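Local atomic coordinates of protein piwi (Drosophila melanogaster, PDB entry 6KR6), a protein that binds piRNAs, small RNAs derived mostly from transposons, and with them represses transposable elements in the germ line. Residues D443-A449 / P503-L509; Q556-G562 / K805-L810; E516-S520 / L790-N794. One frame throughout, in Å; residues are numbered along the deposited sequence.

Contact 1: residues D443-A449 / P503-L509; sequences DRWAVIA and PKLILCL. With ZN (zinc ion), chain O.
Ala446, Val447 and Ile448 pair in register with Ile506, Leu507 and Cys508 as neighbouring parallel strands, the tightly packed half of the contact. The hydrogen bonds alternate between the strands: Leu507 N gives to Ala446 O at 3.1 Å, and Leu507 O accepts from Ile448 N at 3.0 Å. On the face covered by helix 454-471, Val447 and Leu507 lie alongside each other, Val447 CG2 being 4.1 Å from Leu507 CB. Trp445 runs the same way; with CG set between its backbone N and carbonyl carbon (chi1 59°), the indole offers its edge to Leu507, CZ3 standing 4.1 Å from CB, while its NE1 bonds to Arg476 O. Beneath helix 488-499, on the reverse face, Ile448 CD1 crosses to Ile506 CG2 at 4.1 Å.

The other end is open and polar. Arg444 O still receives Lys504 N at 2.8 Å, but the Arg444 side chain leads off towards solvent. Lys504 bends at chi3 and chi4 to bring NZ to Asp443 OD1 in a salt bridge, too short to trust in detail. Asp440, Asp443 and Lys504 form a zinc site: Asp443 OD1 binds the metal at 2.0 Å and Lys504 NZ lies 2.9 Å from it. With an alanine here, the amine would be gone and the site is likely to be left to its two aspartates, weakening the link between the loops that lead into the two strands. The pair is the centre of a four-stranded parallel sheet, as in the Rossmann-like MID domain of Argonautes.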
loop_
_atom_site.group_PDB
_atom_site.type_symbol
_atom_site.label_atom_id
_atom_site.label_comp_id
_atom_site.label_asym_id
_atom_site.label_seq_id
_atom_site.Cartn_x
_atom_site.Cartn_y
_atom_site.Cartn_z
ATOM N N ASP A 443 -13.198 -32.359 -20.762
ATOM C CA ASP A 443 -13.142 -33.507 -21.663
ATOM C C ASP A 443 -11.857 -34.310 -21.486
ATOM O O ASP A 443 -11.859 -35.528 -21.694
ATOM C CB ASP A 443 -13.323 -33.032 -23.111
ATOM C CG ASP A 443 -12.373 -33.698 -24.089
ATOM O OD1 ASP A 443 -11.500 -32.989 -24.633
ATOM O OD2 ASP A 443 -12.508 -34.919 -24.324
ATOM N N ARG A 444 -10.765 -33.666 -21.078
ATOM C CA ARG A 444 -9.501 -34.376 -20.904
ATOM C C ARG A 444 -8.685 -33.668 -19.834
ATOM O O ARG A 444 -8.268 -32.522 -20.030
ATOM C CB ARG A 444 -8.728 -34.449 -22.219
ATOM C CG ARG A 444 -8.373 -35.861 -22.659
ATOM C CD ARG A 444 -7.153 -35.862 -23.566
ATOM N NE ARG A 444 -7.498 -35.837 -24.985
ATOM C CZ ARG A 444 -7.376 -36.880 -25.798
ATOM N NH1 ARG A 444 -6.914 -38.033 -25.332
ATOM N NH2 ARG A 444 -7.708 -36.772 -27.077
ATOM N N TRP A 445 -8.450 -34.346 -18.710
ATOM C CA TRP A 445 -7.568 -33.835 -17.668
ATOM C C TRP A 445 -6.987 -35.020 -16.907
ATOM O O TRP A 445 -7.342 -36.177 -17.151
ATOM C CB TRP A 445 -8.297 -32.848 -16.743
ATOM C CG TRP A 445 -9.505 -33.390 -16.030
ATOM C CD1 TRP A 445 -10.610 -33.953 -16.599
ATOM C CD2 TRP A 445 -9.748 -33.379 -14.615
ATOM N NE1 TRP A 445 -11.514 -34.311 -15.630
ATOM C CE2 TRP A 445 -11.010 -33.968 -14.403
ATOM C CE3 TRP A 445 -9.016 -32.937 -13.508
ATOM C CZ2 TRP A 445 -11.556 -34.128 -13.132
ATOM C CZ3 TRP A 445 -9.562 -33.095 -12.245
ATOM C CH2 TRP A 445 -10.818 -33.687 -12.069
ATOM N N ALA A 446 -6.072 -34.724 -15.987
ATOM C CA ALA A 446 -5.379 -35.756 -15.231
ATOM C C ALA A 446 -5.344 -35.375 -13.759
ATOM O O ALA A 446 -5.472 -34.203 -13.395
ATOM C CB ALA A 446 -3.951 -35.973 -15.752
ATOM N N VAL A 447 -5.172 -36.386 -12.910
ATOM C CA VAL A 447 -5.048 -36.196 -11.472
ATOM C C VAL A 447 -3.857 -37.011 -10.992
ATOM O O VAL A 447 -3.836 -38.239 -11.153
ATOM C CB VAL A 447 -6.322 -36.605 -10.716
ATOM C CG1 VAL A 447 -6.038 -36.683 -9.234
ATOM C CG2 VAL A 447 -7.437 -35.612 -10.988
ATOM N N ILE A 448 -2.878 -36.330 -10.399
ATOM C CA ILE A 448 -1.656 -36.940 -9.888
ATOM C C ILE A 448 -1.724 -36.943 -8.367
ATOM O O ILE A 448 -1.952 -35.897 -7.747
ATOM C CB ILE A 448 -0.407 -36.192 -10.381
ATOM C CG1 ILE A 448 -0.402 -36.117 -11.909
ATOM C CG2 ILE A 448 0.858 -36.862 -9.869
ATOM C CD1 ILE A 448 0.772 -35.359 -12.481
ATOM N N ALA A 449 -1.523 -38.114 -7.771
ATOM C CA ALA A 449 -1.635 -38.272 -6.327
ATOM C C ALA A 449 -0.818 -39.486 -5.910
ATOM O O ALA A 449 -0.554 -40.370 -6.732
ATOM C CB ALA A 449 -3.103 -38.431 -5.900
ATOM N N PRO A 503 -3.367 -32.708 -21.798
ATOM C CA PRO A 503 -4.539 -32.493 -20.947
ATOM C C PRO A 503 -4.910 -31.024 -20.828
ATOM O O PRO A 503 -4.063 -30.129 -20.854
ATOM C CB PRO A 503 -4.073 -33.049 -19.594
ATOM C CG PRO A 503 -2.611 -32.727 -19.572
ATOM C CD PRO A 503 -2.126 -32.808 -21.007
ATOM N N LYS A 504 -6.217 -30.786 -20.692
ATOM C CA LYS A 504 -6.695 -29.423 -20.494
ATOM C C LYS A 504 -6.304 -28.887 -19.123
ATOM O O LYS A 504 -6.203 -27.669 -18.942
ATOM C CB LYS A 504 -8.215 -29.353 -20.663
ATOM C CG LYS A 504 -8.736 -29.700 -22.044
ATOM C CD LYS A 504 -10.148 -29.153 -22.221
ATOM C CE LYS A 504 -11.117 -30.207 -22.736
ATOM N NZ LYS A 504 -10.845 -30.579 -24.149
ATOM N N LEU A 505 -6.083 -29.772 -18.154
ATOM C CA LEU A 505 -5.825 -29.355 -16.784
ATOM C C LEU A 505 -5.189 -30.515 -16.033
ATOM O O LEU A 505 -5.323 -31.678 -16.423
ATOM C CB LEU A 505 -7.115 -28.893 -16.098
ATOM C CG LEU A 505 -7.014 -28.204 -14.738
ATOM C CD1 LEU A 505 -7.948 -27.011 -14.694
ATOM C CD2 LEU A 505 -7.336 -29.183 -13.623
ATOM N N ILE A 506 -4.481 -30.183 -14.953
ATOM C CA ILE A 506 -3.814 -31.170 -14.111
ATOM C C ILE A 506 -4.036 -30.785 -12.655
ATOM O O ILE A 506 -3.572 -29.730 -12.212
ATOM C CB ILE A 506 -2.309 -31.272 -14.413
ATOM C CG1 ILE A 506 -2.081 -31.854 -15.810
ATOM C CG2 ILE A 506 -1.610 -32.115 -13.364
ATOM C CD1 ILE A 506 -0.625 -31.944 -16.203
ATOM N N LEU A 507 -4.744 -31.631 -11.913
ATOM C CA LEU A 507 -4.957 -31.431 -10.486
ATOM C C LEU A 507 -3.989 -32.315 -9.712
ATOM O O LEU A 507 -3.857 -33.507 -10.009
ATOM C CB LEU A 507 -6.403 -31.745 -10.097
ATOM C CG LEU A 507 -6.908 -31.203 -8.757
ATOM C CD1 LEU A 507 -8.411 -31.003 -8.818
ATOM C CD2 LEU A 507 -6.547 -32.128 -7.602
ATOM N N CYS A 508 -3.320 -31.733 -8.721
ATOM C CA CYS A 508 -2.308 -32.430 -7.935
ATOM C C CYS A 508 -2.683 -32.370 -6.461
ATOM O O CYS A 508 -2.783 -31.281 -5.886
ATOM C CB CYS A 508 -0.922 -31.823 -8.160
ATOM S SG CYS A 508 -0.264 -32.075 -9.823
ATOM N N LEU A 509 -2.883 -33.538 -5.857
ATOM C CA LEU A 509 -3.175 -33.641 -4.433
ATOM C C LEU A 509 -1.856 -33.707 -3.671
ATOM O O LEU A 509 -1.024 -34.581 -3.937
ATOM C CB LEU A 509 -4.035 -34.872 -4.149
ATOM C CG LEU A 509 -4.787 -34.909 -2.816
ATOM C CD1 LEU A 509 -5.741 -33.730 -2.716
ATOM C CD2 LEU A 509 -5.538 -36.224 -2.656
HETATM ZN ZN ZN O . -12.950 -31.928 -25.575
#

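Contact 2: residues Q556-G562 / K805-L810; sequences QLNCKLG and KKFYYL. With ZN (zinc ion), chain C; nucleotides of chain B.
Gln556 and Leu810 bind one zinc ion as adjacent ligands, amide and terminal carboxylate meeting at about a right angle. The Gln556 side chain is fully extended, CG anti to the backbone N (chi1 -174°), which carries OE1 to 2.0 Å from the zinc. The carboxylate grips with both its oxygens, Leu810 O at 2.2 Å and OXT at 2.5 Å. OP3 and OP2 of U1 and OP1 of U3, all of chain B, complete six ligand atoms. The other arm of the amide, NE2, gives a nearly straight bond to O3' of A2 of chain B at 3.0 Å, so both ends of the group are held and its rotation is fixed.

Lys560 starts off away from the C-terminal segment, yet bends at chi2 and chi4 and doubles back. Its NZ bonds to Gln556 OE1 at 3.2 Å from above the carbonyl plane, and its CE rests by Leu810 OXT; the ammonium group probably helps balance the crowd of phosphate and carboxylate oxygens. Behind the metal, Cys559 CB wedges against Phe807 CB at 3.9 Å and against Leu810 CD1, while its sulfur meets the Phe807 ring obliquely. Cys559 O takes a weak bond from Phe807 N and a regular one from Gly562 N at 2.7 Å, where positive phi closes the helix in a Schellman motif. A helix and a C-terminal carboxylate sharing one metal with the guide's first and third phosphates are characteristic of the 5'-phosphate pocket of Piwi proteins, where magnesium is probably the natural ion, as in relatives.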
loop_
_atom_site.group_PDB
_atom_site.type_symbol
_atom_site.label_atom_id
_atom_site.label_comp_id
_atom_site.label_asym_id
_atom_site.label_seq_id
_atom_site.Cartn_x
_atom_site.Cartn_y
_atom_site.Cartn_z
ATOM N N GLN A 556 -12.923 -22.084 -9.774
ATOM C CA GLN A 556 -11.517 -21.830 -10.080
ATOM C C GLN A 556 -11.071 -22.608 -11.313
ATOM O O GLN A 556 -10.324 -22.086 -12.142
ATOM C CB GLN A 556 -10.638 -22.176 -8.876
ATOM C CG GLN A 556 -9.164 -21.815 -9.059
ATOM C CD GLN A 556 -8.347 -21.980 -7.786
ATOM O OE1 GLN A 556 -7.142 -21.710 -7.765
ATOM N NE2 GLN A 556 -9.001 -22.419 -6.717
ATOM N N LEU A 557 -11.527 -23.855 -11.451
ATOM C CA LEU A 557 -11.150 -24.675 -12.600
ATOM C C LEU A 557 -11.739 -24.124 -13.891
ATOM O O LEU A 557 -11.051 -24.058 -14.920
ATOM C CB LEU A 557 -11.605 -26.120 -12.388
ATOM C CG LEU A 557 -10.977 -26.916 -11.241
ATOM C CD1 LEU A 557 -11.638 -28.279 -11.109
ATOM C CD2 LEU A 557 -9.482 -27.062 -11.439
ATOM N N ASN A 558 -13.019 -23.742 -13.860
ATOM C CA ASN A 558 -13.637 -23.096 -15.013
ATOM C C ASN A 558 -12.837 -21.872 -15.441
ATOM O O ASN A 558 -12.643 -21.634 -16.638
ATOM C CB ASN A 558 -15.082 -22.706 -14.684
ATOM C CG ASN A 558 -15.900 -22.392 -15.924
ATOM O OD1 ASN A 558 -15.856 -23.123 -16.912
ATOM N ND2 ASN A 558 -16.655 -21.298 -15.876
ATOM N N CYS A 559 -12.349 -21.093 -14.469
ATOM C CA CYS A 559 -11.517 -19.940 -14.809
ATOM C C CYS A 559 -10.177 -20.371 -15.395
ATOM O O CYS A 559 -9.705 -19.784 -16.377
ATOM C CB CYS A 559 -11.301 -19.062 -13.580
ATOM S SG CYS A 559 -12.792 -18.241 -13.014
ATOM N N LYS A 560 -9.546 -21.385 -14.796
ATOM C CA LYS A 560 -8.292 -21.918 -15.322
ATOM C C LYS A 560 -8.434 -22.337 -16.775
ATOM O O LYS A 560 -7.471 -22.245 -17.547
ATOM C CB LYS A 560 -7.826 -23.111 -14.483
ATOM C CG LYS A 560 -7.507 -22.799 -13.032
ATOM C CD LYS A 560 -6.085 -22.310 -12.851
ATOM C CE LYS A 560 -5.824 -21.960 -11.399
ATOM N NZ LYS A 560 -6.121 -23.089 -10.475
ATOM N N LEU A 561 -9.620 -22.806 -17.166
ATOM C CA LEU A 561 -9.862 -23.148 -18.560
ATOM C C LEU A 561 -10.062 -21.924 -19.442
ATOM O O LEU A 561 -10.008 -22.048 -20.669
ATOM C CB LEU A 561 -11.083 -24.059 -18.678
ATOM C CG LEU A 561 -11.008 -25.398 -17.949
ATOM C CD1 LEU A 561 -12.037 -26.339 -18.534
ATOM C CD2 LEU A 561 -9.611 -25.997 -18.035
ATOM N N GLY A 562 -10.296 -20.754 -18.854
ATOM C CA GLY A 562 -10.468 -19.546 -19.636
ATOM C C GLY A 562 -11.913 -19.236 -19.963
ATOM O O GLY A 562 -12.220 -18.751 -21.055
ATOM N N LYS A 805 -4.919 -16.156 -22.411
ATOM C CA LYS A 805 -6.351 -15.934 -22.258
ATOM C C LYS A 805 -6.960 -16.731 -21.112
ATOM O O LYS A 805 -8.189 -16.792 -20.996
ATOM C CB LYS A 805 -7.074 -16.268 -23.565
ATOM C CG LYS A 805 -6.776 -15.315 -24.709
ATOM C CD LYS A 805 -7.368 -13.943 -24.445
ATOM C CE LYS A 805 -8.838 -14.042 -24.066
ATOM N NZ LYS A 805 -9.620 -14.849 -25.046
ATOM N N LYS A 806 -6.141 -17.333 -20.257
ATOM C CA LYS A 806 -6.625 -18.186 -19.187
ATOM C C LYS A 806 -6.215 -17.616 -17.837
ATOM O O LYS A 806 -5.193 -16.933 -17.719
ATOM C CB LYS A 806 -6.087 -19.613 -19.346
ATOM C CG LYS A 806 -6.357 -20.210 -20.718
ATOM C CD LYS A 806 -5.805 -21.621 -20.844
ATOM C CE LYS A 806 -6.168 -22.228 -22.192
ATOM N NZ LYS A 806 -5.703 -23.635 -22.316
ATOM N N PHE A 807 -7.027 -17.894 -16.822
ATOM C CA PHE A 807 -6.740 -17.475 -15.449
ATOM C C PHE A 807 -5.872 -18.500 -14.728
ATOM O O PHE A 807 -6.180 -18.939 -13.621
ATOM C CB PHE A 807 -8.041 -17.241 -14.692
ATOM C CG PHE A 807 -8.681 -15.916 -14.976
ATOM C CD1 PHE A 807 -8.030 -14.736 -14.657
ATOM C CD2 PHE A 807 -9.943 -15.847 -15.537
ATOM C CE1 PHE A 807 -8.618 -13.514 -14.908
ATOM C CE2 PHE A 807 -10.537 -14.626 -15.788
ATOM C CZ PHE A 807 -9.873 -13.459 -15.472
ATOM N N TYR A 808 -4.761 -18.878 -15.366
ATOM C CA TYR A 808 -3.918 -19.950 -14.844
ATOM C C TYR A 808 -3.341 -19.615 -13.475
ATOM O O TYR A 808 -3.062 -20.521 -12.681
ATOM C CB TYR A 808 -2.793 -20.258 -15.838
ATOM C CG TYR A 808 -1.919 -19.073 -16.206
ATOM C CD1 TYR A 808 -2.368 -18.097 -17.086
ATOM C CD2 TYR A 808 -0.633 -18.946 -15.694
ATOM C CE1 TYR A 808 -1.573 -17.018 -17.431
ATOM C CE2 TYR A 808 0.171 -17.872 -16.036
ATOM C CZ TYR A 808 -0.304 -16.911 -16.904
ATOM O OH TYR A 808 0.491 -15.840 -17.248
ATOM N N TYR A 809 -3.167 -18.331 -13.174
ATOM C CA TYR A 809 -2.490 -17.904 -11.958
ATOM C C TYR A 809 -3.405 -17.825 -10.744
ATOM O O TYR A 809 -2.947 -17.404 -9.676
ATOM C CB TYR A 809 -1.826 -16.542 -12.189
ATOM C CG TYR A 809 -2.699 -15.565 -12.944
ATOM C CD1 TYR A 809 -3.558 -14.704 -12.270
ATOM C CD2 TYR A 809 -2.666 -15.503 -14.331
ATOM C CE1 TYR A 809 -4.357 -13.811 -12.958
ATOM C CE2 TYR A 809 -3.462 -14.615 -15.027
ATOM C CZ TYR A 809 -4.305 -13.770 -14.336
ATOM O OH TYR A 809 -5.098 -12.883 -15.029
ATOM N N LEU A 810 -4.669 -18.214 -10.865
ATOM C CA LEU A 810 -5.598 -18.101 -9.742
ATOM C C LEU A 810 -5.400 -19.203 -8.702
ATOM O O LEU A 810 -5.839 -19.066 -7.561
ATOM C CB LEU A 810 -7.044 -18.107 -10.243
ATOM C CG LEU A 810 -7.508 -16.840 -10.965
ATOM C CD1 LEU A 810 -9.014 -16.866 -11.174
ATOM C CD2 LEU A 810 -7.088 -15.598 -10.192
ATOM O OXT LEU A 810 -4.806 -20.247 -8.960
HETATM ZN ZN ZN C . -5.520 -21.074 -6.706
ATOM O OP3 U B 1 -5.119 -23.326 -7.029
ATOM P P U B 1 -3.649 -23.212 -6.930
ATOM O OP1 U B 1 -3.055 -23.891 -8.106
ATOM O OP2 U B 1 -3.337 -21.781 -6.701
ATOM O "O5'" U B 1 -3.174 -24.016 -5.640
ATOM C "C5'" U B 1 -3.460 -23.538 -4.329
ATOM C "C4'" U B 1 -3.254 -24.611 -3.290
ATOM O "O4'" U B 1 -1.831 -24.768 -3.033
ATOM C "C3'" U B 1 -3.908 -24.348 -1.933
ATOM O "O3'" U B 1 -4.398 -25.575 -1.398
ATOM C "C2'" U B 1 -2.746 -23.845 -1.082
ATOM O "O2'" U B 1 -2.903 -24.053 0.306
ATOM C "C1'" U B 1 -1.580 -24.652 -1.646
ATOM N N1 U B 1 -0.269 -24.011 -1.456
ATOM C C2 U B 1 0.802 -24.823 -1.139
ATOM O O2 U B 1 0.703 -26.033 -1.035
ATOM N N3 U B 1 1.997 -24.169 -0.963
ATOM C C4 U B 1 2.225 -22.812 -1.059
ATOM O O4 U B 1 3.362 -22.374 -0.871
ATOM C C5 U B 1 1.065 -22.038 -1.380
ATOM C C6 U B 1 -0.113 -22.649 -1.559
ATOM P P A B 2 -5.735 -25.589 -0.508
ATOM O OP1 A B 2 -5.488 -24.717 0.670
ATOM O OP2 A B 2 -6.164 -26.998 -0.317
ATOM O "O5'" A B 2 -6.823 -24.863 -1.415
ATOM C "C5'" A B 2 -7.145 -25.326 -2.719
ATOM C "C4'" A B 2 -8.346 -24.589 -3.250
ATOM O "O4'" A B 2 -9.527 -25.079 -2.568
ATOM C "C3'" A B 2 -8.339 -23.086 -2.993
ATOM O "O3'" A B 2 -7.688 -22.365 -4.028
ATOM C "C2'" A B 2 -9.817 -22.740 -2.862
ATOM O "O2'" A B 2 -10.405 -22.569 -4.141
ATOM C "C1'" A B 2 -10.384 -24.013 -2.239
ATOM N N9 A B 2 -10.484 -23.958 -0.769
ATOM C C8 A B 2 -9.776 -24.729 0.120
ATOM N N7 A B 2 -10.071 -24.501 1.374
ATOM C C5 A B 2 -11.050 -23.520 1.309
ATOM C C6 A B 2 -11.777 -22.848 2.306
ATOM N N6 A B 2 -11.622 -23.072 3.613
ATOM N N1 A B 2 -12.680 -21.925 1.910
ATOM C C2 A B 2 -12.835 -21.702 0.599
ATOM N N3 A B 2 -12.212 -22.269 -0.433
ATOM C C4 A B 2 -11.322 -23.180 -0.005
ATOM P P U B 3 -6.678 -21.166 -3.682
ATOM O OP1 U B 3 -6.252 -20.552 -4.967
ATOM O OP2 U B 3 -5.661 -21.681 -2.731
ATOM O "O5'" U B 3 -7.584 -20.104 -2.915
ATOM C "C5'" U B 3 -8.589 -19.373 -3.603
ATOM C "C4'" U B 3 -9.364 -18.484 -2.662
ATOM O "O4'" U B 3 -9.994 -19.283 -1.633
ATOM C "C3'" U B 3 -8.550 -17.456 -1.891
ATOM O "O3'" U B 3 -8.306 -16.294 -2.665
ATOM C "C2'" U B 3 -9.413 -17.183 -0.659
ATOM O "O2'" U B 3 -10.391 -16.193 -0.936
ATOM C "C1'" U B 3 -10.124 -18.527 -0.451
ATOM N N1 U B 3 -9.601 -19.305 0.698
ATOM C C2 U B 3 -10.170 -19.048 1.933
ATOM O O2 U B 3 -11.048 -18.217 2.093
ATOM N N3 U B 3 -9.673 -19.792 2.975
ATOM C C4 U B 3 -8.688 -20.754 2.907
ATOM O O4 U B 3 -8.347 -21.340 3.936
ATOM C C5 U B 3 -8.153 -20.969 1.596
ATOM C C6 U B 3 -8.618 -20.257 0.561
#

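Contact 3: residues E516-S520 / L790-N794; sequences ERYSS and LVGTN. With nucleotides of chain B.
Ser519 and Asn794 supply the one hydrogen bond across segments 516-520 and 790-794, whose axes approach to 10.6 Å at an angle of 128°. Asn794 ND2 gives to Ser519 OG at 2.7 Å, and the hydroxyl lies close to the amide plane. OG also bonds to Ala515 O, one turn earlier in its own helix, so two partners fix the rotation of the hydroxyl. The two backbones come close here, the CA atoms of Ser519 and Asn794 being 4.6 Å apart; Asn794 lies at the end of a widened, pi-like turn of its helix.

Van der Waals contact gathers round Tyr518. Its CG stands trans to the backbone N (chi1 171°), and the ring reaches out beyond its helix; Asn794 ND2 approaches it obliquely, 3.7 Å from CD2, with ring and amide planes 75° apart. At the far end of the ring, Leu790 crosses the tyrosine at about a right angle and brings CD1 to 3.9 Å from OH.

Contact with RNA is the third kind. U1 of chain B covers one face of the Tyr518 ring, its C6 standing 4.0 Å above the plane and offset toward the rim. Tyr518 OH comes within 3.4 Å of OP2 of U1. Asn794 and Leu790 thus border a tyrosine that carries the first guide nucleotide, as in the 5'-nucleotide pocket where the MID and PIWI domains of Argonaute proteins meet.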
loop_
_atom_site.group_PDB
_atom_site.type_symbol
_atom_site.label_atom_id
_atom_site.label_comp_id
_atom_site.label_asym_id
_atom_site.label_seq_id
_atom_site.Cartn_x
_atom_site.Cartn_y
_atom_site.Cartn_z
ATOM N N GLU A 516 8.134 -25.493 -1.453
ATOM C CA GLU A 516 9.123 -26.020 -2.389
ATOM C C GLU A 516 8.456 -26.837 -3.493
ATOM O O GLU A 516 8.620 -26.550 -4.688
ATOM C CB GLU A 516 10.149 -26.863 -1.627
ATOM C CG GLU A 516 11.426 -27.173 -2.395
ATOM C CD GLU A 516 12.382 -28.046 -1.600
ATOM O OE1 GLU A 516 13.224 -28.730 -2.222
ATOM O OE2 GLU A 516 12.288 -28.056 -0.353
ATOM N N ARG A 517 7.692 -27.865 -3.107
ATOM C CA ARG A 517 7.063 -28.719 -4.107
ATOM C C ARG A 517 5.983 -27.972 -4.884
ATOM O O ARG A 517 5.803 -28.222 -6.080
ATOM C CB ARG A 517 6.493 -29.983 -3.452
ATOM C CG ARG A 517 4.999 -29.950 -3.161
ATOM C CD ARG A 517 4.390 -31.347 -3.175
ATOM N NE ARG A 517 5.072 -32.263 -2.266
ATOM C CZ ARG A 517 4.888 -32.285 -0.950
ATOM N NH1 ARG A 517 5.549 -33.157 -0.200
ATOM N NH2 ARG A 517 4.051 -31.429 -0.381
ATOM N N TYR A 518 5.279 -27.038 -4.239
ATOM C CA TYR A 518 4.271 -26.256 -4.949
ATOM C C TYR A 518 4.912 -25.393 -6.028
ATOM O O TYR A 518 4.423 -25.327 -7.165
ATOM C CB TYR A 518 3.485 -25.391 -3.962
ATOM C CG TYR A 518 2.569 -24.388 -4.627
ATOM C CD1 TYR A 518 1.527 -24.807 -5.444
ATOM C CD2 TYR A 518 2.739 -23.023 -4.433
ATOM C CE1 TYR A 518 0.685 -23.897 -6.054
ATOM C CE2 TYR A 518 1.901 -22.104 -5.038
ATOM C CZ TYR A 518 0.877 -22.547 -5.847
ATOM O OH TYR A 518 0.040 -21.636 -6.451
ATOM N N SER A 519 6.017 -24.725 -5.687
ATOM C CA SER A 519 6.717 -23.901 -6.662
ATOM C C SER A 519 7.270 -24.747 -7.800
ATOM O O SER A 519 7.207 -24.344 -8.968
ATOM C CB SER A 519 7.835 -23.117 -5.977
ATOM O OG SER A 519 7.312 -22.248 -4.986
ATOM N N SER A 520 7.806 -25.931 -7.485
ATOM C CA SER A 520 8.322 -26.797 -8.542
ATOM C C SER A 520 7.203 -27.267 -9.469
ATOM O O SER A 520 7.381 -27.316 -10.694
ATOM C CB SER A 520 9.057 -27.989 -7.933
ATOM O OG SER A 520 9.735 -28.736 -8.930
ATOM N N LEU A 790 2.621 -14.567 -7.870
ATOM C CA LEU A 790 2.920 -15.941 -8.260
ATOM C C LEU A 790 4.254 -16.028 -8.989
ATOM O O LEU A 790 5.046 -16.944 -8.741
ATOM C CB LEU A 790 1.802 -16.500 -9.136
ATOM C CG LEU A 790 2.061 -17.908 -9.680
ATOM C CD1 LEU A 790 1.955 -18.950 -8.574
ATOM C CD2 LEU A 790 1.119 -18.233 -10.827
ATOM N N VAL A 791 4.522 -15.081 -9.891
ATOM C CA VAL A 791 5.768 -15.136 -10.651
ATOM C C VAL A 791 6.966 -14.859 -9.749
ATOM O O VAL A 791 7.985 -15.557 -9.818
ATOM C CB VAL A 791 5.720 -14.162 -11.841
ATOM C CG1 VAL A 791 7.069 -14.116 -12.541
ATOM C CG2 VAL A 791 4.634 -14.578 -12.820
ATOM N N GLY A 792 6.864 -13.847 -8.881
ATOM C CA GLY A 792 7.997 -13.452 -8.061
ATOM C C GLY A 792 8.271 -14.349 -6.873
ATOM O O GLY A 792 9.411 -14.396 -6.399
ATOM N N THR A 793 7.259 -15.062 -6.380
ATOM C CA THR A 793 7.418 -15.914 -5.208
ATOM C C THR A 793 7.756 -17.355 -5.575
ATOM O O THR A 793 8.576 -17.988 -4.902
ATOM C CB THR A 793 6.143 -15.881 -4.358
ATOM O OG1 THR A 793 5.888 -14.539 -3.924
ATOM C CG2 THR A 793 6.278 -16.783 -3.137
ATOM N N ASN A 794 7.155 -17.883 -6.641
ATOM C CA ASN A 794 7.259 -19.300 -6.967
ATOM C C ASN A 794 7.860 -19.559 -8.340
ATOM O O ASN A 794 8.763 -20.395 -8.465
ATOM C CB ASN A 794 5.870 -19.951 -6.873
ATOM C CG ASN A 794 5.147 -19.598 -5.589
ATOM O OD1 ASN A 794 4.457 -18.582 -5.510
ATOM N ND2 ASN A 794 5.309 -20.433 -4.568
ATOM O OP3 U B 1 -5.119 -23.326 -7.029
ATOM P P U B 1 -3.649 -23.212 -6.930
ATOM O OP1 U B 1 -3.055 -23.891 -8.106
ATOM O OP2 U B 1 -3.337 -21.781 -6.701
ATOM O "O5'" U B 1 -3.174 -24.016 -5.640
ATOM C "C5'" U B 1 -3.460 -23.538 -4.329
ATOM C "C4'" U B 1 -3.254 -24.611 -3.290
ATOM O "O4'" U B 1 -1.831 -24.768 -3.033
ATOM C "C3'" U B 1 -3.908 -24.348 -1.933
ATOM O "O3'" U B 1 -4.398 -25.575 -1.398
ATOM C "C2'" U B 1 -2.746 -23.845 -1.082
ATOM O "O2'" U B 1 -2.903 -24.053 0.306
ATOM C "C1'" U B 1 -1.580 -24.652 -1.646
ATOM N N1 U B 1 -0.269 -24.011 -1.456
ATOM C C2 U B 1 0.802 -24.823 -1.139
ATOM O O2 U B 1 0.703 -26.033 -1.035
ATOM N N3 U B 1 1.997 -24.169 -0.963
ATOM C C4 U B 1 2.225 -22.812 -1.059
ATOM O O4 U B 1 3.362 -22.374 -0.871
ATOM C C5 U B 1 1.065 -22.038 -1.380
ATOM C C6 U B 1 -0.113 -22.649 -1.559
#

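Overall arrangement
The three contacts illustrate how an Argonaute pocket is assembled from segments distant in sequence. Contact 1 lies on the outer side: its centre is 14 Å from that of contact 2, and Leu505 CD1 packs on Leu557 CD2 at 3.6 Å, so the MID sheet backs the helix that presents Gln556. Contact 2 in turn meets contact 3 where Tyr809 CB touches Leu790 CD2 at 3.7 Å. Contacts 1 and 3 do not touch, their nearest atoms being about 6 Å apart. Contacts 2 and 3 share U1 of chain B, contact 2 binding its phosphate through the metal, contact 3 packing against its base and coming near the same phosphate; the Tyr518 side chain is about 6 Å from the zinc of contact 2.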